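Local coordinates for lytic chitin monooxygenase (Enterococcus faecalis, PDB 4A02), which catalyses the copper-dependent oxidative cleavage of glycosidic bonds in alpha- and beta-chitin, acting together with a chitinase to depolymerise the crystalline polymer, at residues A[10-14]-A[15-19]; A[41-44]-A[45-48]; A[106-109]-A[110-113]; A[133-136]-A[137-140]. One frame throughout, in Å; residues are numbered along the deposited sequence.

Interaction 1. Residues A[10-14]-A[15-19]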
ATOM      1  N   ARG A  10      -4.846  -2.213  -3.061  1.00  4.89           N
ATOM      2  CA  ARG A  10      -5.876  -3.205  -2.787  1.00  4.79           C
ATOM      3  C   ARG A  10      -7.179  -2.509  -2.396  1.00  4.89           C
ATOM      4  O   ARG A  10      -8.274  -2.845  -2.866  1.00  5.29           O
ATOM      5  CB  ARG A  10      -5.353  -4.163  -1.738  1.00  5.12           C
ATOM      6  CG  ARG A  10      -6.274  -5.330  -1.429  1.00  5.19           C
ATOM      7  CD  ARG A  10      -5.743  -6.169  -0.293  1.00  5.42           C
ATOM      8  NE  ARG A  10      -4.531  -6.888  -0.697  1.00  5.36           N
ATOM      9  CZ  ARG A  10      -3.827  -7.635   0.136  1.00  5.38           C
ATOM     10  NH1 ARG A  10      -4.167  -7.715   1.401  1.00  6.00           N
ATOM     11  NH2 ARG A  10      -2.745  -8.275  -0.299  1.00  6.09           N
ATOM     12  N   ALA A  11      -7.047  -1.517  -1.503  1.00  5.07           N
ATOM     13  CA  ALA A  11      -8.186  -0.690  -1.097  1.00  5.17           C
ATOM     14  C   ALA A  11      -8.744   0.093  -2.258  1.00  5.24           C
ATOM     15  O   ALA A  11      -9.976   0.157  -2.462  1.00  5.87           O
ATOM     16  CB  ALA A  11      -7.737   0.221   0.045  1.00  5.89           C
ATOM     17  N   PHE A  12      -7.864   0.752  -3.026  1.00  5.42           N
ATOM     18  CA  PHE A  12      -8.309   1.530  -4.186  1.00  5.81           C
ATOM     19  C   PHE A  12      -9.161   0.708  -5.118  1.00  5.25           C
ATOM     20  O   PHE A  12     -10.269   1.107  -5.504  1.00  5.75           O
ATOM     21  CB  PHE A  12      -7.075   2.058  -4.902  1.00  6.02           C
ATOM     22  CG  PHE A  12      -7.321   2.718  -6.233  1.00  6.24           C
ATOM     23  CD1 PHE A  12      -7.760   4.049  -6.296  1.00  7.57           C
ATOM     24  CD2 PHE A  12      -7.073   2.059  -7.417  1.00  6.85           C
ATOM     25  CE1 PHE A  12      -7.888   4.685  -7.507  1.00  8.74           C
ATOM     26  CE2 PHE A  12      -7.207   2.714  -8.649  1.00  7.80           C
ATOM     27  CZ  PHE A  12      -7.609   4.018  -8.666  1.00  7.94           C
ATOM     28  N   PHE A  13      -8.674  -0.488  -5.508  1.00  5.44           N
ATOM     29  CA  PHE A  13      -9.409  -1.328  -6.440  1.00  5.44           C
ATOM     30  C   PHE A  13     -10.709  -1.862  -5.849  1.00  5.63           C
ATOM     31  O   PHE A  13     -11.580  -2.282  -6.613  1.00  6.82           O
ATOM     32  CB  PHE A  13      -8.555  -2.451  -6.951  1.00  6.11           C
ATOM     33  CG  PHE A  13      -7.628  -2.098  -8.106  1.00  6.31           C
ATOM     34  CD1 PHE A  13      -8.001  -1.304  -9.149  1.00  8.67           C
ATOM     35  CD2 PHE A  13      -6.348  -2.606  -8.135  1.00  8.13           C
ATOM     36  CE1 PHE A  13      -7.186  -1.051 -10.250  1.00  9.32           C
ATOM     37  CE2 PHE A  13      -5.536  -2.358  -9.266  1.00 10.08           C
ATOM     38  CZ  PHE A  13      -5.967  -1.603 -10.273  1.00  9.04           C
ATOM     39  N   GLY A  14     -10.860  -1.876  -4.528  1.00  5.68           N
ATOM     40  CA  GLY A  14     -12.130  -2.264  -3.936  1.00  5.85           C
ATOM     41  C   GLY A  14     -13.145  -1.146  -3.828  1.00  6.22           C
ATOM     42  O   GLY A  14     -14.248  -1.412  -3.343  1.00  7.88           O
ATOM     43  N   SER A  15     -12.803   0.057  -4.223  1.00  6.59           N
ATOM     44  CA  SER A  15     -13.637   1.236  -4.079  1.00  7.47           C
ATOM     45  C   SER A  15     -14.113   1.708  -5.437  1.00  7.79           C
ATOM     46  O   SER A  15     -13.607   1.293  -6.477  1.00  7.75           O
ATOM     47  CB  SER A  15     -12.848   2.354  -3.414  1.00  7.75           C
ATOM     48  OG  SER A  15     -11.936   2.977  -4.304  1.00  7.31           O
ATOM     49  N   SER A  16     -15.029   2.673  -5.445  1.00  9.84           N
ATOM     50  CA  SER A  16     -15.461   3.258  -6.716  1.00 12.01           C
ATOM     51  C   SER A  16     -14.306   3.968  -7.375  1.00 11.16           C
ATOM     52  O   SER A  16     -14.301   4.031  -8.622  1.00 13.25           O
ATOM     53  CB  SER A  16     -16.616   4.272  -6.503  1.00 18.61           C
ATOM     54  OG  SER A  16     -15.917   5.488  -6.322  1.00 40.14           O
ATOM     55  N   ALA A  17     -13.362   4.512  -6.648  1.00 11.50           N
ATOM     56  CA  ALA A  17     -12.223   5.184  -7.270  1.00 12.07           C
ATOM     57  C   ALA A  17     -11.428   4.240  -8.150  1.00 10.30           C
ATOM     58  O   ALA A  17     -10.776   4.681  -9.118  1.00 10.91           O
ATOM     59  CB  ALA A  17     -11.352   5.834  -6.181  1.00 13.29           C
ATOM     60  N   GLY A  18     -11.473   2.960  -7.836  1.00  9.90           N
ATOM     61  CA  GLY A  18     -10.791   1.968  -8.577  1.00  9.86           C
ATOM     62  C   GLY A  18     -11.665   1.034  -9.385  1.00  9.57           C
ATOM     63  O   GLY A  18     -11.221  -0.016  -9.834  1.00 11.60           O
ATOM     64  N   GLY A  19     -12.921   1.350  -9.580  1.00  9.48           N
ATOM     65  CA  GLY A  19     -13.818   0.551 -10.369  1.00 10.27           C
ATOM     66  C   GLY A  19     -14.407  -0.646  -9.717  1.00  9.07           C
ATOM     67  O   GLY A  19     -14.984  -1.478 -10.409  1.00 10.17           O
TER

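Interaction 2. Residues A[41-44]-A[45-48]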
ATOM      1  N   THR A  41       3.406   1.063  12.932  1.00  9.14           N
ATOM      2  CA  THR A  41       2.437  -0.001  13.131  1.00  9.14           C
ATOM      3  C   THR A  41       2.686  -1.014  12.037  1.00  8.49           C
ATOM      4  O   THR A  41       2.453  -0.719  10.864  1.00  9.25           O
ATOM      5  CB  THR A  41       1.007   0.514  13.074  1.00  9.48           C
ATOM      6  OG1 THR A  41       0.794   1.503  14.075  1.00 11.14           O
ATOM      7  CG2 THR A  41      -0.007  -0.586  13.327  1.00 10.81           C
ATOM      8  N   PHE A  42       3.172  -2.198  12.405  1.00  8.40           N
ATOM      9  CA  PHE A  42       3.450  -3.262  11.452  1.00  8.50           C
ATOM     10  C   PHE A  42       3.017  -4.597  12.083  1.00  8.27           C
ATOM     11  O   PHE A  42       3.837  -5.477  12.297  1.00 10.18           O
ATOM     12  CB  PHE A  42       4.896  -3.285  11.049  1.00  9.66           C
ATOM     13  CG  PHE A  42       5.361  -2.093  10.234  1.00  9.45           C
ATOM     14  CD1 PHE A  42       5.207  -2.091   8.859  1.00  9.50           C
ATOM     15  CD2 PHE A  42       5.920  -0.992  10.830  1.00 12.87           C
ATOM     16  CE1 PHE A  42       5.605  -1.008   8.109  1.00 10.55           C
ATOM     17  CE2 PHE A  42       6.317   0.083  10.068  1.00 14.35           C
ATOM     18  CZ  PHE A  42       6.161   0.085   8.701  1.00 12.32           C
ATOM     19  N   ILE A  43       1.726  -4.726  12.344  1.00  8.52           N
ATOM     20  CA  ILE A  43       1.208  -5.847  13.101  1.00  9.16           C
ATOM     21  C   ILE A  43       0.949  -7.019  12.148  1.00  8.37           C
ATOM     22  O   ILE A  43       0.255  -6.883  11.145  1.00  8.47           O
ATOM     23  CB  ILE A  43      -0.094  -5.463  13.809  1.00 11.85           C
ATOM     24  CG1 ILE A  43       0.100  -4.266  14.759  1.00 17.58           C
ATOM     25  CG2 ILE A  43      -0.736  -6.648  14.498  1.00 11.72           C
ATOM     26  CD1 ILE A  43      -1.177  -3.547  15.087  1.00 26.83           C
ATOM     27  N   THR A  44       1.536  -8.167  12.481  1.00  9.14           N
ATOM     28  CA  THR A  44       1.379  -9.331  11.616  1.00  9.29           C
ATOM     29  C   THR A  44      -0.080  -9.674  11.452  1.00  8.57           C
ATOM     30  O   THR A  44      -0.862  -9.702  12.404  1.00  9.39           O
ATOM     31  CB  THR A  44       2.155 -10.505  12.194  1.00 11.38           C
ATOM     32  OG1 THR A  44       3.525 -10.111  12.124  1.00 12.29           O
ATOM     33  CG2 THR A  44       1.945 -11.787  11.421  1.00 12.35           C
ATOM     34  N   GLY A  45      -0.474  -9.884  10.180  1.00  9.03           N
ATOM     35  CA  GLY A  45      -1.830 -10.154   9.835  1.00  9.44           C
ATOM     36  C   GLY A  45      -2.752  -8.980   9.787  1.00  9.48           C
ATOM     37  O   GLY A  45      -3.945  -9.146   9.515  1.00 11.20           O
ATOM     38  N   LYS A  46      -2.198  -7.797  10.032  1.00  8.42           N
ATOM     39  CA  LYS A  46      -2.955  -6.569  10.066  1.00  8.30           C
ATOM     40  C   LYS A  46      -2.257  -5.465   9.294  1.00  7.67           C
ATOM     41  O   LYS A  46      -2.443  -4.291   9.546  1.00  8.35           O
ATOM     42  CB  LYS A  46      -3.268  -6.103  11.485  1.00 11.05           C
ATOM     43  CG  LYS A  46      -4.104  -7.214  12.222  1.00 21.99           C
ATOM     44  CD  LYS A  46      -4.979  -6.703  13.252  1.00 27.50           C
ATOM     45  CE  LYS A  46      -5.838  -7.957  13.641  1.00 25.97           C
ATOM     46  NZ  LYS A  46      -7.272  -7.998  13.164  1.00 22.75           N
ATOM     47  N   LEU A  47      -1.408  -5.851   8.322  1.00  7.31           N
ATOM     48  CA  LEU A  47      -0.720  -4.815   7.518  1.00  6.95           C
ATOM     49  C   LEU A  47      -1.704  -4.135   6.594  1.00  6.32           C
ATOM     50  O   LEU A  47      -1.763  -2.901   6.493  1.00  6.62           O
ATOM     51  CB  LEU A  47       0.426  -5.436   6.706  1.00  6.92           C
ATOM     52  CG  LEU A  47       1.581  -6.003   7.538  1.00  8.23           C
ATOM     53  CD1 LEU A  47       2.708  -6.369   6.558  1.00  9.21           C
ATOM     54  CD2 LEU A  47       2.043  -5.073   8.607  1.00  9.39           C
ATOM     55  N   ALA A  48      -2.489  -4.899   5.831  1.00  6.32           N
ATOM     56  CA  ALA A  48      -3.357  -4.266   4.818  1.00  6.27           C
ATOM     57  C   ALA A  48      -4.435  -3.393   5.446  1.00  6.07           C
ATOM     58  O   ALA A  48      -4.824  -2.386   4.848  1.00  6.50           O
ATOM     59  CB  ALA A  48      -3.940  -5.325   3.922  1.00  6.94           C
TER
HETATM   60  O   HOH W   1      -0.284  -3.169  11.055  1.00 11.19           O

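Interaction 3. Residues A[106-109]-A[110-113]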
ATOM      1  N   LEU A 106      -0.034 -11.584   6.121  1.00  7.83           N
ATOM      2  CA  LEU A 106       1.131 -10.784   5.840  1.00  7.22           C
ATOM      3  C   LEU A 106       1.914 -10.466   7.103  1.00  7.70           C
ATOM      4  O   LEU A 106       1.385 -10.060   8.106  1.00  9.43           O
ATOM      5  CB  LEU A 106       0.754  -9.483   5.147  1.00  7.09           C
ATOM      6  CG  LEU A 106       0.134  -9.610   3.770  1.00  7.26           C
ATOM      7  CD1 LEU A 106      -0.344  -8.242   3.274  1.00  7.85           C
ATOM      8  CD2 LEU A 106       1.073 -10.231   2.746  1.00  8.56           C
ATOM      9  N   ASP A 107       3.246 -10.580   7.005  1.00  7.88           N
ATOM     10  CA  ASP A 107       4.166 -10.325   8.087  1.00  8.16           C
ATOM     11  C   ASP A 107       5.303  -9.482   7.527  1.00  7.56           C
ATOM     12  O   ASP A 107       5.899  -9.861   6.532  1.00  7.94           O
ATOM     13  CB  ASP A 107       4.661 -11.651   8.659  1.00  9.68           C
ATOM     14  CG  ASP A 107       5.568 -11.532   9.861  1.00 11.48           C
ATOM     15  OD1 ASP A 107       6.264 -10.515  10.032  1.00 10.92           O
ATOM     16  OD2 ASP A 107       5.580 -12.544  10.645  1.00 15.54           O
ATOM     17  N   ILE A 108       5.579  -8.323   8.132  1.00  8.12           N
ATOM     18  CA  ILE A 108       6.596  -7.422   7.605  1.00  8.12           C
ATOM     19  C   ILE A 108       7.974  -8.069   7.558  1.00  8.29           C
ATOM     20  O   ILE A 108       8.807  -7.621   6.760  1.00  8.75           O
ATOM     21  CB  ILE A 108       6.601  -6.077   8.358  1.00  9.12           C
ATOM     22  CG1 ILE A 108       7.215  -4.929   7.561  1.00 10.11           C
ATOM     23  CG2 ILE A 108       7.246  -6.228   9.745  1.00 11.09           C
ATOM     24  CD1 ILE A 108       6.469  -4.538   6.334  1.00 10.28           C
ATOM     25  N   LYS A 109       8.229  -9.092   8.348  1.00  8.97           N
ATOM     26  CA  LYS A 109       9.536  -9.750   8.283  1.00 10.42           C
ATOM     27  C   LYS A 109       9.773 -10.365   6.920  1.00  9.14           C
ATOM     28  O   LYS A 109      10.918 -10.645   6.559  1.00 10.75           O
ATOM     29  CB  LYS A 109       9.639 -10.858   9.348  1.00 12.28           C
ATOM     30  CG  LYS A 109       8.910 -12.193   9.028  1.00 16.89           C
ATOM     31  CD  LYS A 109       8.965 -13.218  10.173  1.00 20.63           C
ATOM     32  CE  LYS A 109       8.116 -14.450  10.016  1.00 18.50           C
ATOM     33  NZ  LYS A 109       8.168 -15.555  10.952  1.00 32.16           N
ATOM     34  N   ASN A 110       8.700 -10.634   6.164  1.00  7.98           N
ATOM     35  CA  ASN A 110       8.781 -11.237   4.841  1.00  7.98           C
ATOM     36  C   ASN A 110       8.960 -10.226   3.720  1.00  7.71           C
ATOM     37  O   ASN A 110       8.862 -10.611   2.546  1.00  9.14           O
ATOM     38  CB  ASN A 110       7.559 -12.093   4.591  1.00  8.15           C
ATOM     39  CG  ASN A 110       7.495 -13.263   5.531  1.00  9.39           C
ATOM     40  OD1 ASN A 110       8.504 -13.835   5.890  1.00 10.57           O
ATOM     41  ND2 ASN A 110       6.259 -13.595   5.962  1.00 11.56           N
ATOM     42  N   PHE A 111       9.228  -8.978   4.070  1.00  7.94           N
ATOM     43  CA  PHE A 111       9.416  -7.865   3.152  1.00  7.63           C
ATOM     44  C   PHE A 111      10.834  -7.316   3.278  1.00  8.06           C
ATOM     45  O   PHE A 111      11.422  -7.356   4.362  1.00 10.26           O
ATOM     46  CB  PHE A 111       8.445  -6.731   3.405  1.00  7.73           C
ATOM     47  CG  PHE A 111       6.977  -6.977   3.197  1.00  7.09           C
ATOM     48  CD1 PHE A 111       6.245  -7.866   3.932  1.00  7.10           C
ATOM     49  CD2 PHE A 111       6.294  -6.225   2.228  1.00  7.03           C
ATOM     50  CE1 PHE A 111       4.880  -8.005   3.772  1.00  7.45           C
ATOM     51  CE2 PHE A 111       4.925  -6.373   2.040  1.00  7.09           C
ATOM     52  CZ  PHE A 111       4.220  -7.275   2.815  1.00  7.26           C
ATOM     53  N   ASP A 112      11.300  -6.720   2.189  1.00  7.88           N
ATOM     54  CA  ASP A 112      12.468  -5.843   2.189  1.00  8.22           C
ATOM     55  C   ASP A 112      11.997  -4.411   2.040  1.00  7.44           C
ATOM     56  O   ASP A 112      11.100  -4.120   1.244  1.00  8.33           O
ATOM     57  CB  ASP A 112      13.409  -6.152   1.020  1.00  8.85           C
ATOM     58  CG  ASP A 112      14.052  -7.554   1.088  1.00 10.03           C
ATOM     59  OD1 ASP A 112      14.306  -8.028   2.205  1.00 15.02           O
ATOM     60  OD2 ASP A 112      14.268  -8.137   0.020  1.00 10.45           O
ATOM     61  N   LYS A 113      12.676  -3.490   2.717  1.00  7.94           N
ATOM     62  CA  LYS A 113      12.473  -2.073   2.483  1.00  7.92           C
ATOM     63  C   LYS A 113      13.205  -1.639   1.232  1.00  8.28           C
ATOM     64  O   LYS A 113      14.393  -1.977   1.082  1.00 10.43           O
ATOM     65  CB  LYS A 113      12.926  -1.228   3.689  1.00  9.40           C
ATOM     66  CG  LYS A 113      12.464   0.204   3.560  1.00  9.79           C
ATOM     67  CD  LYS A 113      12.747   1.016   4.805  1.00 11.25           C
ATOM     68  CE  LYS A 113      11.979   2.302   4.780  1.00 12.34           C
ATOM     69  NZ  LYS A 113      12.359   3.273   5.807  1.00 16.01           N
TER
HETATM   70  O   HOH W   2       3.998 -12.167   4.398  1.00 11.26           O
HETATM   71  O   HOH W   3      12.828  -8.469   6.320  1.00 12.75           O

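Interaction 4. Residues A[133-136]-A[137-140]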
ATOM      1  N   ASN A 133      12.511   1.566  -6.913  1.00  8.63           N
ATOM      2  CA  ASN A 133      13.202   0.516  -7.623  1.00  8.31           C
ATOM      3  C   ASN A 133      12.739  -0.835  -7.169  1.00  7.77           C
ATOM      4  O   ASN A 133      12.987  -1.266  -6.042  1.00  9.25           O
ATOM      5  CB  ASN A 133      14.716   0.640  -7.492  1.00 10.75           C
ATOM      6  CG  ASN A 133      15.214   1.890  -8.163  1.00 15.86           C
ATOM      7  OD1 ASN A 133      14.809   2.169  -9.299  1.00 20.87           O
ATOM      8  ND2 ASN A 133      16.099   2.561  -7.476  1.00 22.84           N
ATOM      9  N   ILE A 134      12.053  -1.573  -8.050  1.00  7.44           N
ATOM     10  CA  ILE A 134      11.651  -2.932  -7.779  1.00  7.63           C
ATOM     11  C   ILE A 134      12.862  -3.827  -7.964  1.00  7.54           C
ATOM     12  O   ILE A 134      13.441  -3.856  -9.066  1.00  8.01           O
ATOM     13  CB  ILE A 134      10.487  -3.356  -8.678  1.00  7.51           C
ATOM     14  CG1 ILE A 134       9.301  -2.420  -8.534  1.00  7.84           C
ATOM     15  CG2 ILE A 134      10.139  -4.816  -8.455  1.00  8.66           C
ATOM     16  CD1 ILE A 134       8.717  -2.320  -7.136  1.00  9.65           C
ATOM     17  N   PRO A 135      13.292  -4.579  -6.942  1.00  8.07           N
ATOM     18  CA  PRO A 135      14.523  -5.388  -7.091  1.00  8.47           C
ATOM     19  C   PRO A 135      14.428  -6.341  -8.231  1.00  8.16           C
ATOM     20  O   PRO A 135      13.392  -6.955  -8.509  1.00  8.05           O
ATOM     21  CB  PRO A 135      14.647  -6.069  -5.731  1.00  9.13           C
ATOM     22  CG  PRO A 135      13.918  -5.159  -4.774  1.00  9.92           C
ATOM     23  CD  PRO A 135      12.746  -4.648  -5.571  1.00  8.97           C
ATOM     24  N   THR A 136      15.552  -6.512  -8.931  1.00  9.02           N
ATOM     25  CA  THR A 136      15.569  -7.284 -10.140  1.00  9.88           C
ATOM     26  C   THR A 136      15.383  -8.784  -9.967  1.00  8.65           C
ATOM     27  O   THR A 136      15.112  -9.432 -10.967  1.00 10.79           O
ATOM     28  CB  THR A 136      16.841  -6.963 -10.970  1.00 14.29           C
ATOM     29  OG1 THR A 136      17.941  -7.280 -10.209  1.00 18.65           O
ATOM     30  CG2 THR A 136      16.835  -5.492 -11.297  1.00 20.80           C
ATOM     31  N   ASP A 137      15.495  -9.317  -8.768  1.00  8.25           N
ATOM     32  CA  ASP A 137      15.233 -10.708  -8.550  1.00  8.47           C
ATOM     33  C   ASP A 137      13.750 -11.013  -8.535  1.00  7.91           C
ATOM     34  O   ASP A 137      13.378 -12.186  -8.637  1.00  8.67           O
ATOM     35  CB  ASP A 137      15.843 -11.254  -7.241  1.00  9.17           C
ATOM     36  CG  ASP A 137      15.248 -10.694  -5.987  1.00  8.29           C
ATOM     37  OD1 ASP A 137      14.681  -9.593  -5.994  1.00 10.11           O
ATOM     38  OD2 ASP A 137      15.384 -11.393  -4.924  1.00  8.94           O
ATOM     39  N   ARG A 138      12.881 -10.028  -8.347  1.00  7.77           N
ATOM     40  CA  ARG A 138      11.496 -10.364  -8.022  1.00  7.25           C
ATOM     41  C   ARG A 138      10.752 -10.908  -9.236  1.00  7.35           C
ATOM     42  O   ARG A 138      10.879 -10.411 -10.346  1.00  8.72           O
ATOM     43  CB  ARG A 138      10.757  -9.131  -7.482  1.00  7.67           C
ATOM     44  CG  ARG A 138      11.291  -8.610  -6.182  1.00  7.83           C
ATOM     45  CD  ARG A 138      11.383  -9.667  -5.115  1.00  7.66           C
ATOM     46  NE  ARG A 138      11.357  -9.148  -3.746  1.00  7.72           N
ATOM     47  CZ  ARG A 138      12.375  -8.653  -3.091  1.00  7.33           C
ATOM     48  NH1 ARG A 138      13.603  -8.605  -3.600  1.00  8.17           N
ATOM     49  NH2 ARG A 138      12.158  -8.169  -1.871  1.00  7.99           N
ATOM     50  N   LYS A 139       9.897 -11.884  -8.976  1.00  7.31           N
ATOM     51  CA  LYS A 139       9.043 -12.479  -9.989  1.00  7.42           C
ATOM     52  C   LYS A 139       7.782 -12.997  -9.331  1.00  6.80           C
ATOM     53  O   LYS A 139       7.844 -13.487  -8.186  1.00  7.94           O
ATOM     54  CB  LYS A 139       9.738 -13.600 -10.743  1.00  9.52           C
ATOM     55  CG  LYS A 139       9.089 -14.034 -12.014  1.00 12.80           C
ATOM     56  CD  LYS A 139       9.861 -14.951 -12.846  1.00 18.30           C
ATOM     57  CE  LYS A 139       9.168 -15.392 -14.113  1.00 26.13           C
ATOM     58  NZ  LYS A 139       9.861 -16.626 -14.670  1.00 28.56           N
ATOM     59  N   GLY A 140       6.679 -12.908 -10.044  1.00  6.69           N
ATOM     60  CA  GLY A 140       5.417 -13.491  -9.600  1.00  6.89           C
ATOM     61  C   GLY A 140       4.622 -12.541  -8.714  1.00  5.90           C
ATOM     62  O   GLY A 140       4.837 -11.341  -8.688  1.00  6.16           O
TER

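Interaction 1. Residues A[10-14]-A[15-19]
Ser15, Phe12 and Gly18 carry this local contact, in which the chain leaves the short, weakly bonded helix 10-13 and turns back against it. The carbonyl oxygen of Phe12 is gripped twice by one residue: Ser15 N donates to Phe12 O at 3.0 Å, and the hydroxyl Ser15 OG donates to the same Phe12 O at 2.8 Å. The two donors arrive differently, the amide from well above the carbonyl plane (58° out of it) and the hydroxyl tilted only 18° from that plane. A chi1 of 76° sets OG between the backbone N and carbonyl carbon of Ser15, where it can turn back to Phe12 and also accept a weak bond from Ala17 N.

The Phe12 ring, its CG anti to the backbone N, lies against Ala17 and Gly18. Gly18 CA sits over one ring face in a CH-pi contact, 3.8 Å from the centroid, while Ala17 CB touches Phe12 CE1 at 3.9 Å. The same Gly18 CA makes a CA-H...O contact with Phe12 O at 3.2 Å. At the neighbouring ring, Gly18 O lies in the plane at the edge, 3.5 Å from Phe13 CD1. Tyr3 meets the Phe12 ring from strand 2-6. Two bonds from one residue to Phe12 O thus hold the backbone as it turns, while the Phe12 face packs on the glycine that follows.

Interaction 2. Residues A[41-44]-A[45-48]
Ile43 and Lys46 close a type II beta turn, with Gly45 in the position where a positive phi (78°) is called for and glycine is favoured. The turn belongs to the long loop between strands 36-38 and 69-71 and is closed by a single backbone bond, Lys46 N to Ile43 O at 2.8 Å.

The inner side is the tighter one. Leu47 is buried, and one of its two methyl branches does the touching: CD2 reaches under the preceding backbone, 3.6 Å from Phe42 C and equally far from Ile43 O. The same methyl meets Phe42 CB at 4.2 Å. Beyond the turn, Phe42 packs edge-to-face with Tyr94, and Leu47 rests on Leu106, which ties this inner side to the body of the protein.

The outer side is looser and largely exposed. Ile43 CG2 lies anti to its backbone N and meets Lys46 CB at 4.0 Å, the two side chains crossing at a slant before the lysine chain leads away from the turn. Thr44 is exposed too, and its side chain touches Asp107. Where the two arms of the turn spread apart, a water spans the gap, accepting from Ile43 N at 2.9 Å and donating to Lys46 O at 2.9 Å.

Interaction 3. Residues A[106-109]-A[110-113]
Asn110 N donates to Asp107 O at 2.9 Å with an N-H...O angle of 159°, and one residue further on Phe111 N donates to Ile108 O at 3.0 Å. These two successive bonds, each spanning three residues, wind the chain tightly. The Asp107 carboxylate strengthens the start of the bend: OD1 accepts from Lys109 N at 3.0 Å in a nearly straight bond, met from above the carboxylate plane, and a chi1 of -176° carries it forward beside the following peptide. Its other oxygen, OD2, makes a long salt bridge to Lys109 NZ (4.0 Å). A water accepts from both Asp107 N and Asn110 ND2, joining the two ends of the bend.

This is an Asx turn at the start of a short 3-10 segment, which delivers the chain to strand 111-120, hydrogen-bonded through Asp112 to Ile95 of strand 88-96.

Outside the polar core, the buried Phe111 ring folds back over the residues before it. Asp107 O, already bonded to Asn110 N, also lies in the ring plane at its edge, 3.3 Å from Phe111 CD1. Ile108 CD1 covers one face, 4.0 Å from Phe111 CG, the two side chains crossing at about a right angle. Leu106 CD2 approaches Phe111 CZ obliquely at 4.3 Å. On the surface, Lys109 and Asn110 run side by side, with Lys109 CG 3.6 Å from Asn110 OD1.

Interaction 4. Residues A[133-136]-A[137-140]
Against the side chain of Pro135, Asp137 OD1 receives Arg138 NH1 at 2.8 Å, a salt bridge between adjacent residues. The oxygen offers its syn lone pair and lies only 3° out of the guanidinium plane, so NH1 meets it edge-on, in the plane of the group. Pro135 CB touches both partners, 3.5 Å from Asp137 OD1 and 3.5 Å from Arg138 NH1, while Pro135 CG sits over a guanidinium face. The proline thus packs against the ion pair and, together with the bonds of NE and NH2, probably helps to fix the rotation of the guanidinium.

A type I beta turn from Pro135 to Arg138 brings these groups together: Arg138 N donates to Pro135 O at 3.1 Å, with a nearly linear N-H...O angle of 169°. Two torsions complete the fit. Asp137 takes a chi1 of 67°, which curls its carboxylate back over the turn, and Arg138 bends at chi2 to bring its guanidinium against the proline ring.

Buried Arg138 has partners beyond the turn as well, NE donating to Thr96 O and NH2 forming a salt bridge with Asp112. The turn follows strand 127-134, whose final residue, Ile134, packs on Leu76 of strand 74-82, Ile114 of strand 111-120 and Ile165 of strand 155-165.

The four contacts are all local contacts around turns, strung in series along one chain, and they show how loops of a chitin-active monooxygenase are tied to its beta-sheet core. Interactions 2 and 3 are neighbours, their centres about 10 Å apart: Gly45 N probably bonds to Leu106 O at 2.8 Å, and Phe42 packs on Ile108. Interaction 3 in turn reaches interaction 4 through the salt bridge of Asp112 OD2 with Arg138 NH2, 2.8 Å long. Arg10 of interaction 1 packs on Ala48 of interaction 2, and its NH1 lies 4.3 Å from Leu106 CD1 of interaction 3. None forms the copper site; even Ala11 has its side chain about 12 Å from that of the copper ligand His1.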